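Local coordinates for dihydrolipoyl dehydrogenase (Elizabethkingia anophelis NUHP1, PDB 6UZI), which probably oxidises the dihydrolipoyl groups carried on lysines of partner proteins, with bound FAD as cofactor and NAD(+) as the electron acceptor, at residues A60-S65 / Y201-S206; V14-S19 / F35-I40; K370-L375 / V404-A409; L328-E333 / L354-V359. One frame throughout, in Å; residues are numbered along the deposited sequence.

Contact 1 (A60-S65 / Y201-S206)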
# COMPACT_ATOMS: atom_id res chain seq x y z
N ALA A 60 12.77 -10.49 -1.36
CA ALA A 60 14.03 -9.79 -1.54
C ALA A 60 14.47 -9.82 -3.00
O ALA A 60 14.89 -8.80 -3.56
CB ALA A 60 15.11 -10.39 -0.64
N LEU A 61 14.39 -10.99 -3.64
CA LEU A 61 14.77 -11.07 -5.05
C LEU A 61 13.77 -10.34 -5.94
O LEU A 61 14.15 -9.79 -6.98
CB LEU A 61 14.89 -12.52 -5.49
CG LEU A 61 16.01 -13.31 -4.79
CD1 LEU A 61 16.23 -14.63 -5.49
CD2 LEU A 61 17.28 -12.49 -4.76
N LEU A 62 12.49 -10.31 -5.54
CA LEU A 62 11.50 -9.59 -6.32
C LEU A 62 11.75 -8.09 -6.25
O LEU A 62 11.62 -7.39 -7.26
CB LEU A 62 10.10 -9.92 -5.82
CG LEU A 62 9.48 -11.25 -6.25
CD1 LEU A 62 8.35 -11.62 -5.31
CD2 LEU A 62 8.99 -11.20 -7.69
N ASP A 63 12.14 -7.59 -5.08
CA ASP A 63 12.37 -6.17 -4.93
C ASP A 63 13.59 -5.72 -5.72
O ASP A 63 13.57 -4.67 -6.37
CB ASP A 63 12.53 -5.81 -3.45
CG ASP A 63 11.23 -5.92 -2.69
OD1 ASP A 63 11.27 -6.08 -1.45
OD2 ASP A 63 10.16 -5.86 -3.33
N SER A 64 14.67 -6.51 -5.67
CA SER A 64 15.87 -6.16 -6.42
C SER A 64 15.63 -6.25 -7.92
O SER A 64 16.06 -5.37 -8.68
CB SER A 64 17.03 -7.05 -5.98
OG SER A 64 17.37 -6.81 -4.63
N SER A 65 14.95 -7.31 -8.38
CA SER A 65 14.75 -7.47 -9.82
C SER A 65 13.83 -6.40 -10.38
O SER A 65 13.98 -6.00 -11.54
CB SER A 65 14.18 -8.85 -10.15
OG SER A 65 12.94 -9.06 -9.50
N TYR A 201 13.50 -13.64 -12.59
CA TYR A 201 14.53 -13.84 -13.61
C TYR A 201 14.10 -13.31 -14.97
O TYR A 201 14.96 -12.91 -15.77
CB TYR A 201 14.91 -15.32 -13.67
CG TYR A 201 15.62 -15.78 -12.41
CD1 TYR A 201 14.97 -16.59 -11.47
CD2 TYR A 201 16.91 -15.38 -12.14
CE1 TYR A 201 15.61 -16.99 -10.30
CE2 TYR A 201 17.56 -15.78 -10.98
CZ TYR A 201 16.91 -16.58 -10.07
OH TYR A 201 17.56 -16.97 -8.93
N LEU A 202 12.80 -13.24 -15.25
CA LEU A 202 12.34 -12.55 -16.45
C LEU A 202 12.86 -11.12 -16.47
O LEU A 202 13.40 -10.64 -17.48
CB LEU A 202 10.82 -12.56 -16.53
CG LEU A 202 10.23 -11.79 -17.73
CD1 LEU A 202 10.36 -12.58 -19.01
CD2 LEU A 202 8.78 -11.46 -17.47
N ARG A 203 12.74 -10.43 -15.34
CA ARG A 203 13.24 -9.07 -15.23
C ARG A 203 14.76 -9.02 -15.43
O ARG A 203 15.28 -8.08 -16.05
CB ARG A 203 12.86 -8.49 -13.87
CG ARG A 203 11.37 -8.52 -13.55
CD ARG A 203 11.10 -8.22 -12.09
NE ARG A 203 9.68 -8.31 -11.73
CZ ARG A 203 9.22 -8.25 -10.48
NH1 ARG A 203 10.06 -8.10 -9.46
NH2 ARG A 203 7.91 -8.32 -10.24
N LEU A 204 15.48 -10.02 -14.92
CA LEU A 204 16.94 -10.02 -14.98
C LEU A 204 17.50 -10.46 -16.33
O LEU A 204 18.72 -10.60 -16.46
CB LEU A 204 17.51 -10.93 -13.89
CG LEU A 204 17.24 -10.58 -12.43
CD1 LEU A 204 18.07 -11.48 -11.53
CD2 LEU A 204 17.50 -9.10 -12.13
N GLY A 205 16.66 -10.69 -17.34
CA GLY A 205 17.13 -11.01 -18.67
C GLY A 205 16.77 -12.39 -19.17
O GLY A 205 16.98 -12.68 -20.36
N SER A 206 16.26 -13.28 -18.32
CA SER A 206 15.96 -14.64 -18.74
C SER A 206 14.74 -14.67 -19.66
O SER A 206 13.85 -13.82 -19.59
CB SER A 206 15.67 -15.55 -17.53
OG SER A 206 16.82 -15.75 -16.73
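Arg-203 reaches from the end of helix 192-203 to Ser-65 and Leu-62 on helix 55-73, a helix-to-helix contact between the FAD-binding and NAD-binding parts of a pyridine nucleotide-disulfide oxidoreductase. The arginine leaves its backbone with CG opposite the carbonyl carbon (chi1 -56°) and then runs extended to NE, which lays CD beside the serine hydroxyl and brings NH1 up to it. Arg-203 NH1 donates to Ser-65 OG over 3.0 Å, the oxygen standing somewhat tilted from the guanidinium plane. Leu-62 O also lies at the guanidinium edge, 2.8 Å from Arg-203 NH1, but at an angle too poor for a hydrogen bond. Ser-65 OG is wedged between its own N and carbonyl carbon (chi1 59°), the rotamer that turns the hydroxyl to the arginine and leaves it also 2.9 Å from Leu-61 O, one turn back. CD2 of Leu-62 lies against the guanidinium group, 3.7 Å from Arg-203 NH1.

Beside this polar grip, one methyl of Leu-204 packs on the serine, CD2 to Ser-65 CB 3.9 Å. A Schellman motif at Gly-205 ends the helix just beyond. Helix 55-73 faces the second subunit as well, where Asp-63 makes a salt bridge to Arg-394 of that chain. At the far edge the Tyr-201 hydroxyl bonds to Ala-175 O, and Leu-61 CD1 only grazes Tyr-201 OH at 4.4 Å.

Contact 2 (V14-S19 / F35-I40). With FAD (flavin-adenine dinucleotide), chain E.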
# COMPACT_ATOMS: atom_id res chain seq x y z
N VAL A 14 3.52 -26.70 27.20
CA VAL A 14 3.22 -26.77 25.78
C VAL A 14 4.52 -26.98 25.03
O VAL A 14 5.52 -26.29 25.29
CB VAL A 14 2.53 -25.48 25.28
CG1 VAL A 14 2.27 -25.57 23.79
CG2 VAL A 14 1.25 -25.21 26.06
N ALA A 15 4.51 -27.90 24.08
CA ALA A 15 5.62 -28.10 23.16
C ALA A 15 5.14 -27.77 21.75
O ALA A 15 4.00 -28.09 21.39
CB ALA A 15 6.16 -29.53 23.20
N VAL A 16 6.00 -27.12 20.99
CA VAL A 16 5.70 -26.73 19.62
C VAL A 16 6.75 -27.37 18.74
O VAL A 16 7.94 -27.09 18.88
CB VAL A 16 5.68 -25.20 19.45
CG1 VAL A 16 5.33 -24.83 18.02
CG2 VAL A 16 4.69 -24.57 20.43
N ILE A 17 6.31 -28.24 17.84
CA ILE A 17 7.21 -28.92 16.92
C ILE A 17 7.12 -28.19 15.59
O ILE A 17 6.09 -28.22 14.92
CB ILE A 17 6.88 -30.41 16.78
CG1 ILE A 17 6.85 -31.08 18.15
CG2 ILE A 17 7.89 -31.09 15.88
CD1 ILE A 17 6.46 -32.53 18.11
N GLY A 18 8.21 -27.51 15.22
CA GLY A 18 8.24 -26.70 14.02
C GLY A 18 8.38 -25.23 14.36
O GLY A 18 7.65 -24.73 15.22
N SER A 19 9.31 -24.53 13.72
CA SER A 19 9.57 -23.13 14.03
C SER A 19 9.20 -22.19 12.88
O SER A 19 9.77 -21.10 12.75
CB SER A 19 11.02 -22.93 14.45
OG SER A 19 11.90 -23.04 13.34
N PHE A 35 2.14 -20.18 29.85
CA PHE A 35 2.57 -21.56 29.76
C PHE A 35 4.08 -21.64 29.75
O PHE A 35 4.75 -20.78 29.16
CB PHE A 35 2.03 -22.20 28.48
CG PHE A 35 0.55 -22.38 28.45
CD1 PHE A 35 -0.08 -23.22 29.36
CD2 PHE A 35 -0.22 -21.71 27.52
CE1 PHE A 35 -1.45 -23.40 29.33
CE2 PHE A 35 -1.59 -21.87 27.49
CZ PHE A 35 -2.21 -22.72 28.40
N LYS A 36 4.62 -22.67 30.40
CA LYS A 36 6.03 -23.01 30.23
C LYS A 36 6.15 -23.69 28.87
O LYS A 36 5.64 -24.80 28.68
CB LYS A 36 6.52 -23.93 31.34
CG LYS A 36 8.04 -23.96 31.46
CD LYS A 36 8.55 -25.30 31.95
CE LYS A 36 10.03 -25.26 32.30
NZ LYS A 36 10.22 -25.25 33.79
N THR A 37 6.79 -23.02 27.92
CA THR A 37 6.72 -23.40 26.52
C THR A 37 8.09 -23.75 25.96
O THR A 37 9.10 -23.09 26.27
CB THR A 37 6.10 -22.27 25.70
OG1 THR A 37 4.89 -21.84 26.34
CG2 THR A 37 5.75 -22.76 24.30
N VAL A 38 8.13 -24.77 25.12
CA VAL A 38 9.34 -25.17 24.42
C VAL A 38 9.01 -25.29 22.94
O VAL A 38 7.90 -25.68 22.57
CB VAL A 38 9.93 -26.48 24.98
CG1 VAL A 38 8.92 -27.61 24.87
CG2 VAL A 38 11.22 -26.84 24.27
N ILE A 39 9.97 -24.93 22.09
CA ILE A 39 9.82 -25.04 20.65
C ILE A 39 11.01 -25.84 20.13
O ILE A 39 12.14 -25.65 20.58
CB ILE A 39 9.70 -23.66 19.96
CG1 ILE A 39 9.39 -23.83 18.48
CG2 ILE A 39 10.96 -22.83 20.16
CD1 ILE A 39 9.02 -22.52 17.78
N ILE A 40 10.74 -26.74 19.19
CA ILE A 40 11.74 -27.66 18.66
C ILE A 40 11.88 -27.41 17.17
O ILE A 40 10.87 -27.33 16.46
CB ILE A 40 11.36 -29.12 18.96
CG1 ILE A 40 11.20 -29.32 20.47
CG2 ILE A 40 12.41 -30.08 18.42
CD1 ILE A 40 10.39 -30.52 20.85
PA FAD E . 6.84 -24.23 7.92
O1A FAD E . 7.17 -22.81 7.65
O2A FAD E . 6.68 -24.96 6.59
O5B FAD E . 8.07 -24.91 8.66
C5B FAD E . 7.79 -25.79 9.77
C4B FAD E . 9.09 -26.15 10.42
O4B FAD E . 8.97 -27.42 11.08
C3B FAD E . 10.31 -26.25 9.49
O3B FAD E . 11.26 -25.26 9.86
C2B FAD E . 10.88 -27.66 9.78
O2B FAD E . 12.31 -27.67 9.82
C1B FAD E . 10.26 -27.99 11.13
N9A FAD E . 10.10 -29.41 11.40
C8A FAD E . 9.42 -30.32 10.64
N7A FAD E . 9.38 -31.53 11.15
C5A FAD E . 10.09 -31.40 12.34
C6A FAD E . 10.41 -32.32 13.36
N6A FAD E . 10.00 -33.59 13.37
N1A FAD E . 11.14 -31.87 14.40
C2A FAD E . 11.52 -30.59 14.42
N3A FAD E . 11.27 -29.63 13.52
C4A FAD E . 10.54 -30.10 12.50
N1 FAD E . 3.27 -17.89 2.12
C2 FAD E . 2.73 -16.65 2.25
O2 FAD E . 1.81 -16.44 3.03
N3 FAD E . 3.23 -15.60 1.49
C4 FAD E . 4.27 -15.67 0.58
O4 FAD E . 4.63 -14.67 -0.02
C4X FAD E . 4.84 -16.99 0.46
N5 FAD E . 5.85 -17.14 -0.35
C5X FAD E . 6.43 -18.40 -0.41
C6 FAD E . 7.55 -18.57 -1.23
C7 FAD E . 8.22 -19.79 -1.28
C7M FAD E . 9.43 -19.93 -2.16
C8 FAD E . 7.75 -20.87 -0.50
C8M FAD E . 8.49 -22.19 -0.49
C9 FAD E . 6.62 -20.71 0.29
C9A FAD E . 5.96 -19.48 0.35
N10 FAD E . 4.86 -19.27 1.19
C10 FAD E . 4.28 -18.04 1.28
C1' FAD E . 4.33 -20.36 2.02
C2' FAD E . 4.84 -20.29 3.46
O2' FAD E . 6.23 -20.61 3.53
C3' FAD E . 4.03 -21.21 4.38
O3' FAD E . 2.65 -21.08 4.10
C4' FAD E . 4.28 -20.92 5.86
O4' FAD E . 5.69 -20.95 6.09
C5' FAD E . 3.55 -21.88 6.78
O5' FAD E . 4.55 -22.33 7.72
P FAD E . 4.26 -23.30 8.99
O1P FAD E . 4.45 -22.68 10.33
O2P FAD E . 2.95 -24.06 8.91
O3P FAD E . 5.44 -24.35 8.69
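Val-14 to Ile-17 pair in parallel with Thr-37 to Ile-40 as the two strands of a Rossmann-type beta-alpha-beta unit, joined by helix 21-32. The close-knit part is the ladder itself: five backbone hydrogen bonds run from Val-14 N to Gly-18 N, and the strand axes approach to 4.7 Å at 16°. Val-16 is held at both its N and its O, the latter receiving Ile-40 N over 2.8 Å. On the face toward helix 21-32, Val-16 CB meets Ile-39 CG1 at 4.1 Å; on the other, Ala-15 CB meets Val-38 CG1 at 3.8 Å.

The solvent side is at the start of the pair, where Lys-36 is exposed; even there Val-14 stays buried under a ring face of the partly exposed Phe-35, its CG2 4.1 Å from the centroid in a CH-pi contact. The opposite end closes on FAD. There CG1 of Ile-39 stands anti to its backbone N (chi1 -174°), carrying CD1 against the turn, 3.9 Å from Ser-19 CB. Gly-18 of the GxGxxG pattern adopts a positive phi and presents its CA to the cofactor, 3.1 Å from FAD O4B, as CG2 of Ile-17 touches the adenine at N1A, 3.7 Å away.

Contact 3 (K370-L375 / V404-A409); sequences KTEEQL and VIKILA
A buried lysine, Lys-406, crosses from strand 404-410 to the first turn of helix 372-377 and ends on Glu-372 in a salt bridge, within a contact otherwise carried by one leucine methyl. Lys-406 NZ lies 2.8 Å from Glu-372 OE1 and meets that oxygen nearly along its C-O bond. Both chains are extended beyond CG, and they cross at about a right angle. With CG anti to the backbone N in the lysine (chi1 168°) and likewise in the glutamate (chi1 -163°), the two charged ends are thrown clear of their own backbones and meet between helix and strand. NZ has a further salt bridge to Asp-222 and a hydrogen bond to Thr-224, while Glu-372 OE2 binds the hydroxyl of Tyr-382, so each end of the pair has additional polar support. Two carboxylates around one ammonium group would probably favour its charged form.

Leu-408 covers the beginning of the helix. Its CD1 reaches 3.5 Å from Glu-372 N and 3.6 Å from Lys-370 O, and the Leu-375 side chain runs past that of Leu-408 in the opposite direction, CD1 to CD1 3.8 Å. The helix start beneath is fixed by Thr-371 and Gln-374: Gln-374 N gives to Thr-371 OG1 over 3.0 Å, and Thr-371 N to Gln-374 OE1 over 2.8 Å. This reciprocal pair is a capping box, here starting a helix packed against the antiparallel sheet of the dimerisation domain.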
# COMPACT_ATOMS: atom_id res chain seq x y z
N LYS A 370 -15.26 -14.50 -1.32
CA LYS A 370 -15.69 -15.44 -2.34
C LYS A 370 -15.25 -15.00 -3.73
O LYS A 370 -15.15 -13.80 -4.02
CB LYS A 370 -17.21 -15.60 -2.30
CG LYS A 370 -17.74 -16.13 -0.97
CD LYS A 370 -17.18 -17.52 -0.65
CE LYS A 370 -17.73 -18.06 0.66
NZ LYS A 370 -17.40 -19.49 0.90
N THR A 371 -14.94 -15.98 -4.57
CA THR A 371 -14.73 -15.68 -5.98
C THR A 371 -16.08 -15.67 -6.69
O THR A 371 -17.09 -16.15 -6.17
CB THR A 371 -13.81 -16.70 -6.64
OG1 THR A 371 -14.47 -17.98 -6.70
CG2 THR A 371 -12.50 -16.83 -5.88
N GLU A 372 -16.08 -15.10 -7.90
CA GLU A 372 -17.30 -15.11 -8.71
C GLU A 372 -17.70 -16.54 -9.05
O GLU A 372 -18.89 -16.88 -9.05
CB GLU A 372 -17.11 -14.28 -9.97
CG GLU A 372 -18.44 -13.93 -10.62
CD GLU A 372 -18.29 -13.07 -11.84
OE1 GLU A 372 -17.16 -12.61 -12.11
OE2 GLU A 372 -19.31 -12.84 -12.52
N GLU A 373 -16.72 -17.40 -9.36
CA GLU A 373 -17.03 -18.80 -9.62
C GLU A 373 -17.70 -19.45 -8.41
O GLU A 373 -18.65 -20.24 -8.56
CB GLU A 373 -15.76 -19.57 -10.02
CG GLU A 373 -15.11 -19.11 -11.33
CD GLU A 373 -14.33 -17.80 -11.21
OE1 GLU A 373 -13.64 -17.58 -10.19
OE2 GLU A 373 -14.41 -16.98 -12.14
N GLN A 374 -17.24 -19.11 -7.20
CA GLN A 374 -17.88 -19.64 -6.00
C GLN A 374 -19.31 -19.15 -5.85
O GLN A 374 -20.21 -19.92 -5.50
CB GLN A 374 -17.06 -19.27 -4.76
CG GLN A 374 -15.80 -20.11 -4.58
CD GLN A 374 -14.90 -19.60 -3.47
OE1 GLN A 374 -14.80 -18.39 -3.23
NE2 GLN A 374 -14.25 -20.52 -2.78
N LEU A 375 -19.55 -17.86 -6.14
CA LEU A 375 -20.91 -17.33 -6.06
C LEU A 375 -21.82 -17.98 -7.09
O LEU A 375 -22.99 -18.27 -6.81
CB LEU A 375 -20.88 -15.81 -6.25
CG LEU A 375 -20.18 -15.01 -5.15
CD1 LEU A 375 -20.21 -13.53 -5.48
CD2 LEU A 375 -20.80 -15.28 -3.78
N VAL A 404 -6.82 -3.99 -12.26
CA VAL A 404 -8.22 -3.67 -12.05
C VAL A 404 -8.56 -4.07 -10.62
O VAL A 404 -7.92 -4.95 -10.04
CB VAL A 404 -9.11 -4.40 -13.09
CG1 VAL A 404 -9.10 -5.90 -12.85
CG2 VAL A 404 -10.54 -3.86 -13.06
N ILE A 405 -9.55 -3.39 -10.04
CA ILE A 405 -10.14 -3.74 -8.76
C ILE A 405 -11.56 -4.22 -9.01
O ILE A 405 -12.33 -3.57 -9.73
CB ILE A 405 -10.13 -2.56 -7.78
CG1 ILE A 405 -8.72 -2.02 -7.62
CG2 ILE A 405 -10.74 -2.97 -6.45
CD1 ILE A 405 -7.85 -2.89 -6.76
N LYS A 406 -11.91 -5.36 -8.42
CA LYS A 406 -13.19 -6.00 -8.67
C LYS A 406 -13.86 -6.32 -7.34
O LYS A 406 -13.26 -6.95 -6.47
CB LYS A 406 -13.01 -7.27 -9.51
CG LYS A 406 -14.23 -8.17 -9.59
CD LYS A 406 -13.86 -9.51 -10.23
CE LYS A 406 -15.10 -10.28 -10.68
NZ LYS A 406 -14.73 -11.56 -11.34
N ILE A 407 -15.10 -5.87 -7.19
CA ILE A 407 -15.87 -6.06 -5.97
C ILE A 407 -17.14 -6.83 -6.31
O ILE A 407 -17.84 -6.49 -7.27
CB ILE A 407 -16.21 -4.72 -5.29
CG1 ILE A 407 -14.94 -4.08 -4.71
CG2 ILE A 407 -17.26 -4.93 -4.20
CD1 ILE A 407 -15.17 -2.69 -4.14
N LEU A 408 -17.44 -7.85 -5.51
CA LEU A 408 -18.66 -8.63 -5.62
C LEU A 408 -19.54 -8.31 -4.41
O LEU A 408 -19.07 -8.33 -3.27
CB LEU A 408 -18.35 -10.12 -5.68
CG LEU A 408 -17.41 -10.55 -6.80
CD1 LEU A 408 -16.92 -11.97 -6.60
CD2 LEU A 408 -18.10 -10.41 -8.13
N ALA A 409 -20.81 -8.00 -4.67
CA ALA A 409 -21.75 -7.61 -3.63
C ALA A 409 -23.06 -8.36 -3.78
O ALA A 409 -23.49 -8.67 -4.90
CB ALA A 409 -22.01 -6.10 -3.67

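Contact 4 (L328-E333 / L354-V359). With ZN (zinc ion), chain L; FAD (flavin-adenine dinucleotide), chain E.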
# COMPACT_ATOMS: atom_id res chain seq x y z
N LEU A 328 -0.94 -20.70 3.67
CA LEU A 328 -0.44 -19.34 3.76
C LEU A 328 0.21 -19.10 5.12
O LEU A 328 -0.18 -19.69 6.13
CB LEU A 328 -1.57 -18.34 3.52
CG LEU A 328 -2.22 -18.50 2.14
CD1 LEU A 328 -3.45 -17.63 1.99
CD2 LEU A 328 -1.21 -18.20 1.04
N ALA A 329 1.20 -18.21 5.14
CA ALA A 329 1.97 -17.96 6.35
C ALA A 329 1.12 -17.30 7.42
O ALA A 329 1.18 -17.67 8.60
CB ALA A 329 3.21 -17.12 6.03
N HIS A 330 0.34 -16.28 7.05
CA HIS A 330 -0.52 -15.65 8.05
C HIS A 330 -1.67 -16.54 8.48
O HIS A 330 -2.20 -16.36 9.58
CB HIS A 330 -1.05 -14.30 7.54
CG HIS A 330 -1.68 -14.36 6.18
ND1 HIS A 330 -0.95 -14.61 5.03
CD2 HIS A 330 -2.96 -14.20 5.78
CE1 HIS A 330 -1.75 -14.59 3.99
NE2 HIS A 330 -2.98 -14.35 4.41
N LYS A 331 -2.04 -17.53 7.66
CA LYS A 331 -3.02 -18.52 8.10
C LYS A 331 -2.44 -19.40 9.20
O LYS A 331 -3.15 -19.78 10.14
CB LYS A 331 -3.49 -19.36 6.91
CG LYS A 331 -4.50 -20.45 7.23
CD LYS A 331 -3.80 -21.80 7.42
CE LYS A 331 -4.78 -22.96 7.37
NZ LYS A 331 -4.09 -24.25 7.65
N ALA A 332 -1.16 -19.75 9.10
CA ALA A 332 -0.51 -20.51 10.15
C ALA A 332 -0.36 -19.67 11.42
O ALA A 332 -0.56 -20.17 12.53
CB ALA A 332 0.86 -20.98 9.68
N GLU A 333 -0.01 -18.39 11.26
CA GLU A 333 0.10 -17.49 12.40
C GLU A 333 -1.21 -17.41 13.17
O GLU A 333 -1.24 -17.50 14.41
CB GLU A 333 0.55 -16.12 11.92
CG GLU A 333 2.03 -16.00 11.68
CD GLU A 333 2.41 -14.69 11.02
OE1 GLU A 333 1.53 -14.02 10.43
OE2 GLU A 333 3.60 -14.30 11.11
N LEU A 354 -12.14 -14.86 5.37
CA LEU A 354 -11.55 -13.53 5.43
C LEU A 354 -10.04 -13.57 5.57
O LEU A 354 -9.45 -12.60 6.06
CB LEU A 354 -12.17 -12.71 6.56
CG LEU A 354 -13.68 -12.49 6.41
CD1 LEU A 354 -14.17 -11.51 7.44
CD2 LEU A 354 -14.02 -12.01 5.00
N ILE A 355 -9.41 -14.66 5.17
CA ILE A 355 -7.95 -14.76 5.11
C ILE A 355 -7.52 -14.39 3.70
O ILE A 355 -7.86 -15.11 2.75
CB ILE A 355 -7.47 -16.17 5.47
CG1 ILE A 355 -7.87 -16.51 6.91
CG2 ILE A 355 -5.96 -16.29 5.29
CD1 ILE A 355 -7.55 -17.91 7.32
N PRO A 356 -6.78 -13.31 3.51
CA PRO A 356 -6.42 -12.90 2.15
C PRO A 356 -5.31 -13.76 1.56
O PRO A 356 -4.50 -14.35 2.26
CB PRO A 356 -5.94 -11.45 2.34
CG PRO A 356 -5.34 -11.47 3.74
CD PRO A 356 -6.22 -12.41 4.54
N GLY A 357 -5.31 -13.83 0.23
CA GLY A 357 -4.22 -14.47 -0.49
C GLY A 357 -3.53 -13.48 -1.40
O GLY A 357 -4.19 -12.72 -2.10
N VAL A 358 -2.19 -13.48 -1.41
CA VAL A 358 -1.42 -12.49 -2.14
C VAL A 358 -0.44 -13.19 -3.09
O VAL A 358 0.17 -14.20 -2.73
CB VAL A 358 -0.67 -11.52 -1.20
CG1 VAL A 358 0.19 -10.56 -1.98
CG2 VAL A 358 -1.67 -10.74 -0.36
N VAL A 359 -0.33 -12.65 -4.30
CA VAL A 359 0.71 -13.01 -5.25
C VAL A 359 1.63 -11.81 -5.39
O VAL A 359 1.18 -10.70 -5.69
CB VAL A 359 0.13 -13.41 -6.61
CG1 VAL A 359 1.24 -13.91 -7.52
CG2 VAL A 359 -0.96 -14.47 -6.43
ZN ZN L . 3.54 -12.36 10.03
PA FAD E . 6.84 -24.23 7.92
O1A FAD E . 7.17 -22.81 7.65
O2A FAD E . 6.68 -24.96 6.59
O5B FAD E . 8.07 -24.91 8.66
C5B FAD E . 7.79 -25.79 9.77
C4B FAD E . 9.09 -26.15 10.42
O4B FAD E . 8.97 -27.42 11.08
C3B FAD E . 10.31 -26.25 9.49
O3B FAD E . 11.26 -25.26 9.86
C2B FAD E . 10.88 -27.66 9.78
O2B FAD E . 12.31 -27.67 9.82
C1B FAD E . 10.26 -27.99 11.13
N9A FAD E . 10.10 -29.41 11.40
C8A FAD E . 9.42 -30.32 10.64
N7A FAD E . 9.38 -31.53 11.15
C5A FAD E . 10.09 -31.40 12.34
C6A FAD E . 10.41 -32.32 13.36
N6A FAD E . 10.00 -33.59 13.37
N1A FAD E . 11.14 -31.87 14.40
C2A FAD E . 11.52 -30.59 14.42
N3A FAD E . 11.27 -29.63 13.52
C4A FAD E . 10.54 -30.10 12.50
N1 FAD E . 3.27 -17.89 2.12
C2 FAD E . 2.73 -16.65 2.25
O2 FAD E . 1.81 -16.44 3.03
N3 FAD E . 3.23 -15.60 1.49
C4 FAD E . 4.27 -15.67 0.58
O4 FAD E . 4.63 -14.67 -0.02
C4X FAD E . 4.84 -16.99 0.46
N5 FAD E . 5.85 -17.14 -0.35
C5X FAD E . 6.43 -18.40 -0.41
C6 FAD E . 7.55 -18.57 -1.23
C7 FAD E . 8.22 -19.79 -1.28
C7M FAD E . 9.43 -19.93 -2.16
C8 FAD E . 7.75 -20.87 -0.50
C8M FAD E . 8.49 -22.19 -0.49
C9 FAD E . 6.62 -20.71 0.29
C9A FAD E . 5.96 -19.48 0.35
N10 FAD E . 4.86 -19.27 1.19
C10 FAD E . 4.28 -18.04 1.28
C1' FAD E . 4.33 -20.36 2.02
C2' FAD E . 4.84 -20.29 3.46
O2' FAD E . 6.23 -20.61 3.53
C3' FAD E . 4.03 -21.21 4.38
O3' FAD E . 2.65 -21.08 4.10
C4' FAD E . 4.28 -20.92 5.86
O4' FAD E . 5.69 -20.95 6.09
C5' FAD E . 3.55 -21.88 6.78
O5' FAD E . 4.55 -22.33 7.72
P FAD E . 4.26 -23.30 8.99
O1P FAD E . 4.45 -22.68 10.33
O2P FAD E . 2.95 -24.06 8.91
O3P FAD E . 5.44 -24.35 8.69
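The first turn of helix 329-343 runs beside the extended chain leading into strand 357-359, with the CA atoms of Lys-331 and Ile-355 6.9 Å apart and no hydrogen bond from backbone to backbone between them. The bridge is made by His-330. Its NE2 donates to Pro-356 O over 2.6 Å, the oxygen lying in the plane of the imidazole while the donor is tilted 19° from the carbonyl plane. CG of this histidine sits between its own N and carbonyl carbon (chi1 51°), which sends the ring across to the neighbouring chain. Ile-355 slides past it in the opposite direction, CG2 coming 3.7 Å from His-330 NE2, and the proline ring flanks the same nitrogen. The other branch of Ile-355 meets the aliphatic part of Lys-331, CD1 to CG 4.0 Å; the lysine bends at chi2 and carries NZ away to a salt bridge with Glu-335.

Here the helix whose first turn meets the flavin comes up against the dimerisation domain of a pyridine nucleotide-disulfide oxidoreductase. At the helix start Ala-329 N donates to O2 of the FAD isoalloxazine ring over 2.8 Å. Leu-328, at the N-cap position, lies between flavin and strand, with CD1 3.5 Å from Pro-356 O. Pro-356 and His-330 also pack on Ser-450 and His-451 of the second subunit. One turn on, Glu-333 binds the zinc ion through OE2 at 2.2 Å, with OE1 at a longer 2.6 Å; His-453 and Glu-458 of the second subunit complete the site.

Along the chain the contacts close one after another, in the order 2, 1, 4, 3, so each is local in sequence except contact 1, whose segments lie 136 residues apart at their closest ends. Contact 2 and contact 4 lie at different parts of the same FAD, their centres about 22 Å apart, adenine side and flavin side. Contact 1, about 24 Å between centres from contact 4, joins the FAD-binding helix 55-73 to helix 192-203 of the nucleotide-binding part. Contacts 3 and 4 both reach the antiparallel sheet of the dimerisation domain, with centres about 18 Å apart. Contacts 1 and 4 also touch the second subunit, so cofactor binding, domain packing and dimer formation are structurally linked.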